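Putative carboxylesterase (Lactobacillus plantarum WCFS1, PDB 3BJR) is a putative carboxylesterase of the alpha/beta hydrolase type, with a BD-FAE family region, that probably hydrolyses ester bonds. Local coordinates at residues Gly59-Ile64 against Gly135-Leu140; Pro170-Leu175 against Ala221-Ala226. All coordinates share one frame; numbering follows the deposited sequence.

Contact 1. Residues Gly59-Ile64 against Gly135-Leu140; sequences GSYTHI and GHIVAL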
loop_
_atom_site.group_PDB
_atom_site.type_symbol
_atom_site.label_atom_id
_atom_site.label_comp_id
_atom_site.label_asym_id
_atom_site.label_seq_id
_atom_site.Cartn_x
_atom_site.Cartn_y
_atom_site.Cartn_z
ATOM N N GLY A 59 -23.103 -1.958 0.739
ATOM C CA GLY A 59 -24.506 -1.936 1.126
ATOM C C GLY A 59 -24.860 -2.658 2.405
ATOM O O GLY A 59 -26.047 -2.756 2.731
ATOM N N SER A 60 -23.851 -3.169 3.128
ATOM C CA SER A 60 -24.044 -3.842 4.439
ATOM C C SER A 60 -24.968 -5.041 4.400
ATOM O O SER A 60 -25.441 -5.472 5.443
ATOM C CB SER A 60 -24.568 -2.852 5.509
ATOM O OG SER A 60 -23.654 -1.805 5.608
ATOM N N TYR A 61 -25.203 -5.576 3.196
ATOM C CA TYR A 61 -26.112 -6.705 2.956
ATOM C C TYR A 61 -27.551 -6.333 3.219
ATOM O O TYR A 61 -28.385 -7.216 3.299
ATOM C CB TYR A 61 -25.734 -7.996 3.728
ATOM C CG TYR A 61 -24.304 -8.404 3.495
ATOM C CD1 TYR A 61 -23.903 -8.955 2.281
ATOM C CD2 TYR A 61 -23.335 -8.199 4.475
ATOM C CE1 TYR A 61 -22.538 -9.274 2.049
ATOM C CE2 TYR A 61 -22.027 -8.537 4.261
ATOM C CZ TYR A 61 -21.633 -9.078 3.052
ATOM O OH TYR A 61 -20.311 -9.379 2.881
ATOM N N THR A 62 -27.857 -5.034 3.304
ATOM C CA THR A 62 -29.251 -4.580 3.524
ATOM C C THR A 62 -29.912 -4.029 2.245
ATOM O O THR A 62 -31.133 -4.044 2.102
ATOM C CB THR A 62 -29.321 -3.502 4.644
ATOM O OG1 THR A 62 -28.534 -2.365 4.259
ATOM C CG2 THR A 62 -28.807 -4.046 5.974
ATOM N N HIS A 63 -29.081 -3.561 1.315
ATOM C CA HIS A 63 -29.528 -2.943 0.082
ATOM C C HIS A 63 -28.323 -2.939 -0.848
ATOM O O HIS A 63 -27.202 -3.223 -0.416
ATOM C CB HIS A 63 -29.985 -1.486 0.363
ATOM C CG HIS A 63 -28.848 -0.537 0.616
ATOM N ND1 HIS A 63 -28.549 0.515 -0.228
ATOM C CD2 HIS A 63 -27.914 -0.504 1.594
ATOM C CE1 HIS A 63 -27.460 1.131 0.203
ATOM N NE2 HIS A 63 -27.044 0.519 1.295
ATOM N N ILE A 64 -28.543 -2.663 -2.129
ATOM C CA ILE A 64 -27.425 -2.448 -3.062
ATOM C C ILE A 64 -27.503 -0.958 -3.434
ATOM O O ILE A 64 -28.564 -0.497 -3.858
ATOM C CB ILE A 64 -27.493 -3.382 -4.303
ATOM C CG1 ILE A 64 -27.257 -4.869 -3.921
ATOM C CG2 ILE A 64 -26.458 -2.986 -5.355
ATOM C CD1 ILE A 64 -25.784 -5.217 -3.572
ATOM N N GLY A 135 -15.991 -6.289 -0.963
ATOM C CA GLY A 135 -14.555 -6.664 -0.922
ATOM C C GLY A 135 -14.341 -7.960 -0.150
ATOM O O GLY A 135 -13.428 -8.736 -0.406
ATOM N N HIS A 136 -15.180 -8.193 0.842
ATOM C CA HIS A 136 -15.130 -9.399 1.609
ATOM C C HIS A 136 -15.604 -10.557 0.714
ATOM O O HIS A 136 -14.979 -11.616 0.686
ATOM C CB HIS A 136 -15.994 -9.222 2.851
ATOM C CG HIS A 136 -15.934 -10.358 3.837
ATOM N ND1 HIS A 136 -16.908 -10.550 4.785
ATOM C CD2 HIS A 136 -15.042 -11.363 4.007
ATOM C CE1 HIS A 136 -16.616 -11.621 5.507
ATOM N NE2 HIS A 136 -15.481 -12.122 5.063
ATOM N N ILE A 137 -16.708 -10.336 0.005
ATOM C CA ILE A 137 -17.271 -11.278 -0.949
ATOM C C ILE A 137 -16.246 -11.666 -1.989
ATOM O O ILE A 137 -16.064 -12.841 -2.261
ATOM C CB ILE A 137 -18.496 -10.676 -1.703
ATOM C CG1 ILE A 137 -19.700 -10.461 -0.750
ATOM C CG2 ILE A 137 -18.850 -11.578 -2.905
ATOM C CD1 ILE A 137 -20.764 -9.478 -1.288
ATOM N N VAL A 138 -15.587 -10.663 -2.579
ATOM C CA VAL A 138 -14.564 -10.915 -3.599
ATOM C C VAL A 138 -13.306 -11.625 -3.039
ATOM O O VAL A 138 -12.748 -12.549 -3.691
ATOM C CB VAL A 138 -14.245 -9.608 -4.398
ATOM C CG1 VAL A 138 -13.045 -9.776 -5.317
ATOM C CG2 VAL A 138 -15.511 -9.156 -5.246
ATOM N N ALA A 139 -12.870 -11.226 -1.845
ATOM C CA ALA A 139 -11.720 -11.881 -1.158
ATOM C C ALA A 139 -11.991 -13.399 -0.959
ATOM O O ALA A 139 -11.124 -14.245 -1.152
ATOM C CB ALA A 139 -11.448 -11.197 0.170
ATOM N N LEU A 140 -13.212 -13.713 -0.571
ATOM C CA LEU A 140 -13.612 -15.067 -0.366
ATOM C C LEU A 140 -13.826 -15.792 -1.679
ATOM O O LEU A 140 -13.605 -16.993 -1.740
ATOM C CB LEU A 140 -14.887 -15.162 0.466
ATOM C CG LEU A 140 -14.818 -14.817 1.950
ATOM C CD1 LEU A 140 -16.270 -14.772 2.460
ATOM C CD2 LEU A 140 -13.958 -15.829 2.808
HETATM O O HOH W 1 -18.603 -8.795 4.858
#

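Contact 2. Residues Pro170-Leu175 against Ala221-Ala226; sequences PVISPL and ATNTLA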
loop_
_atom_site.group_PDB
_atom_site.type_symbol
_atom_site.label_atom_id
_atom_site.label_comp_id
_atom_site.label_asym_id
_atom_site.label_seq_id
_atom_site.Cartn_x
_atom_site.Cartn_y
_atom_site.Cartn_z
ATOM N N PRO A 170 -12.232 -2.761 1.594
ATOM C CA PRO A 170 -12.957 -3.934 2.046
ATOM C C PRO A 170 -13.397 -3.820 3.498
ATOM O O PRO A 170 -12.646 -3.341 4.315
ATOM C CB PRO A 170 -11.955 -5.081 1.869
ATOM C CG PRO A 170 -10.670 -4.485 1.428
ATOM C CD PRO A 170 -10.827 -3.043 1.250
ATOM N N VAL A 171 -14.592 -4.316 3.790
ATOM C CA VAL A 171 -15.196 -4.307 5.111
ATOM C C VAL A 171 -15.743 -5.694 5.398
ATOM O O VAL A 171 -16.481 -6.225 4.626
ATOM C CB VAL A 171 -16.354 -3.238 5.216
ATOM C CG1 VAL A 171 -17.251 -3.475 6.467
ATOM C CG2 VAL A 171 -15.782 -1.826 5.168
ATOM N N ILE A 172 -15.354 -6.280 6.520
ATOM C CA ILE A 172 -15.883 -7.569 6.978
ATOM C C ILE A 172 -17.067 -7.393 7.918
ATOM O O ILE A 172 -16.986 -6.681 8.861
ATOM C CB ILE A 172 -14.812 -8.337 7.731
ATOM C CG1 ILE A 172 -13.638 -8.614 6.797
ATOM C CG2 ILE A 172 -15.409 -9.625 8.319
ATOM C CD1 ILE A 172 -12.531 -9.271 7.511
ATOM N N SER A 173 -18.177 -8.031 7.648
ATOM C CA SER A 173 -19.344 -7.951 8.499
ATOM C C SER A 173 -19.652 -9.388 8.856
ATOM O O SER A 173 -19.419 -10.261 8.039
ATOM C CB SER A 173 -20.552 -7.329 7.757
ATOM O OG SER A 173 -21.844 -7.753 8.275
ATOM N N PRO A 174 -20.192 -9.636 10.060
ATOM C CA PRO A 174 -20.564 -10.968 10.434
ATOM C C PRO A 174 -21.889 -11.400 9.858
ATOM O O PRO A 174 -22.344 -12.502 10.190
ATOM C CB PRO A 174 -20.644 -10.892 11.943
ATOM C CG PRO A 174 -21.069 -9.508 12.219
ATOM C CD PRO A 174 -20.408 -8.684 11.160
ATOM N N LEU A 175 -22.498 -10.587 8.992
ATOM C CA LEU A 175 -23.803 -10.959 8.391
ATOM C C LEU A 175 -23.640 -12.036 7.330
ATOM O O LEU A 175 -24.541 -12.857 7.117
ATOM C CB LEU A 175 -24.528 -9.718 7.853
ATOM C CG LEU A 175 -24.901 -8.767 9.018
ATOM C CD1 LEU A 175 -25.083 -7.289 8.592
ATOM C CD2 LEU A 175 -26.127 -9.366 9.786
ATOM N N ALA A 221 -7.125 -0.694 9.250
ATOM C CA ALA A 221 -6.799 -1.498 8.074
ATOM C C ALA A 221 -6.119 -2.827 8.408
ATOM O O ALA A 221 -5.719 -3.511 7.517
ATOM C CB ALA A 221 -5.915 -0.671 7.064
ATOM N N THR A 222 -6.020 -3.181 9.683
ATOM C CA THR A 222 -5.333 -4.375 10.149
ATOM C C THR A 222 -5.825 -5.687 9.483
ATOM O O THR A 222 -5.006 -6.507 9.098
ATOM C CB THR A 222 -5.327 -4.411 11.704
ATOM O OG1 THR A 222 -6.660 -4.457 12.166
ATOM C CG2 THR A 222 -4.690 -3.158 12.293
ATOM N N ASN A 223 -7.127 -5.858 9.282
ATOM C CA ASN A 223 -7.656 -7.013 8.553
ATOM C C ASN A 223 -7.097 -7.121 7.147
ATOM O O ASN A 223 -6.776 -8.206 6.704
ATOM C CB ASN A 223 -9.196 -6.948 8.364
ATOM C CG ASN A 223 -9.975 -7.287 9.627
ATOM O OD1 ASN A 223 -9.423 -7.811 10.593
ATOM N ND2 ASN A 223 -11.281 -6.991 9.615
ATOM N N THR A 224 -7.092 -6.005 6.427
ATOM C CA THR A 224 -6.588 -5.949 5.058
ATOM C C THR A 224 -5.071 -6.236 5.012
ATOM O O THR A 224 -4.590 -6.942 4.120
ATOM C CB THR A 224 -6.971 -4.583 4.429
ATOM O OG1 THR A 224 -8.393 -4.440 4.477
ATOM C CG2 THR A 224 -6.509 -4.463 2.988
ATOM N N LEU A 225 -4.336 -5.692 5.973
ATOM C CA LEU A 225 -2.920 -5.937 6.086
ATOM C C LEU A 225 -2.673 -7.424 6.313
ATOM O O LEU A 225 -1.706 -7.964 5.815
ATOM C CB LEU A 225 -2.293 -5.114 7.213
ATOM C CG LEU A 225 -2.136 -3.601 6.989
ATOM C CD1 LEU A 225 -1.686 -2.953 8.245
ATOM C CD2 LEU A 225 -1.147 -3.338 5.903
ATOM N N ALA A 226 -3.569 -8.084 7.041
ATOM C CA ALA A 226 -3.432 -9.507 7.341
ATOM C C ALA A 226 -3.668 -10.337 6.109
ATOM O O ALA A 226 -3.001 -11.331 5.918
ATOM C CB ALA A 226 -4.375 -9.910 8.454
HETATM O O HOH W 2 -10.232 -2.121 4.884
HETATM O O HOH W 3 -12.580 -4.700 7.896
#

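Contact 1. Residues Gly59-Ile64 against Gly135-Leu140
In Y61 the ring carbon CG lies anti to the carbonyl carbon (chi1 -53°), and in I137 the longer branch CG1 does likewise (chi1 -68°); the two side chains come from opposite directions, the isoleucine arriving at the ring edge. They bridge backbones whose CA atoms, Y61 to I137, are 10.7 Å apart. The methyl CD1 of I137 ends near the ring plane, 3.8 Å from Y61 CE1. I137 CG1 adds a second touch, 3.8 Å from Y61 OH. H136, one residue earlier on the helix, crosses the tyrosine at about a right angle, and its ND1 stays 4.1 Å from Y61 OH, with no direct hydrogen bond between them. A water lies at the edge of the phenol ring, in its plane, 2.7 Å from Y61 OH. It also sits beside H136 ND1, but that second link is too short to be trusted. The far imidazole nitrogen, NE2, is tied to L195 O, which limits rotation of the ring. G59 O is gripped by two donors of T62, the backbone N at 3.0 Å and the hydroxyl OG1 at 2.9 Å, closing a beta turn close to type I' with S60 and Y61 at its corners. Helix 133-153 follows G130, S132 and G134, probably the nucleophile elbow of an alpha/beta hydrolase, which I137 touches. All three touching residues are buried, and the contact joins the loop between strand 50-56 and helix 66-77 to the start of that helix. I137 packs on V56 of strand 50-56 and P101 of helix 100-114, while Y61 leans on L97 and L176.

Contact 2. Residues Pro170-Leu175 against Ala221-Ala226
The carboxamide of N223 has the methyl CD1 of I172 over one face, above its nitrogen end, with I172 CD1 3.3 Å from N223 ND2 and 3.9 Å from N223 CG. A water lies on the other side of the amide plane, tilted from it, and accepts from N223 ND2 at 3.1 Å; its further bond from the backbone N of I172 is weak. I172 reaches the amide with an extended tip (chi2 176°), CG1 being anti to its own carbonyl carbon. Closer to the sheet, the P170 ring and T224 cross at about a right angle, P170 CG resting 3.8 Å from T224 OG1. A second water donates to P170 O at 2.8 Å and also pairs with T224 OG1 at 3.0 Å. In what is probably an alpha/beta hydrolase fold, this joins the loop after strand 165-168 to the first turn of helix 222-233, which follows strand 208-213; P170 and T224 both rest on T212 of that strand. With no hydrogen bond made directly between the segments, carbon lies against polar groups and the polar link is carried by water, so a modest 142 Å² is buried in an interface that is partly hydrated.

Overall arrangement
Contacts 1 and 2 have centres 11 Å apart and follow one another along the chain. H136 joins them: its CB packs 3.5 Å from V171 O, and its CE1 lies 3.7 Å from I172 CG2. At the other end of 170-175, L175 covers the tyrosine loop, with L175 CB 3.9 Å from Y61 CD2 and L175 CD1 3.7 Å from S60 O. Both contacts border the GxSxG pattern of G130, S132 and G134, which fits the nucleophile elbow of an alpha/beta hydrolase: I137 of contact 1 touches it, and V171 of 170-175 is hydrogen-bonded through its backbone to S132. The two loops therefore probably flank the catalytic centre, while contact 2 extends toward the second subunit, which packs on A221, T222 and L225.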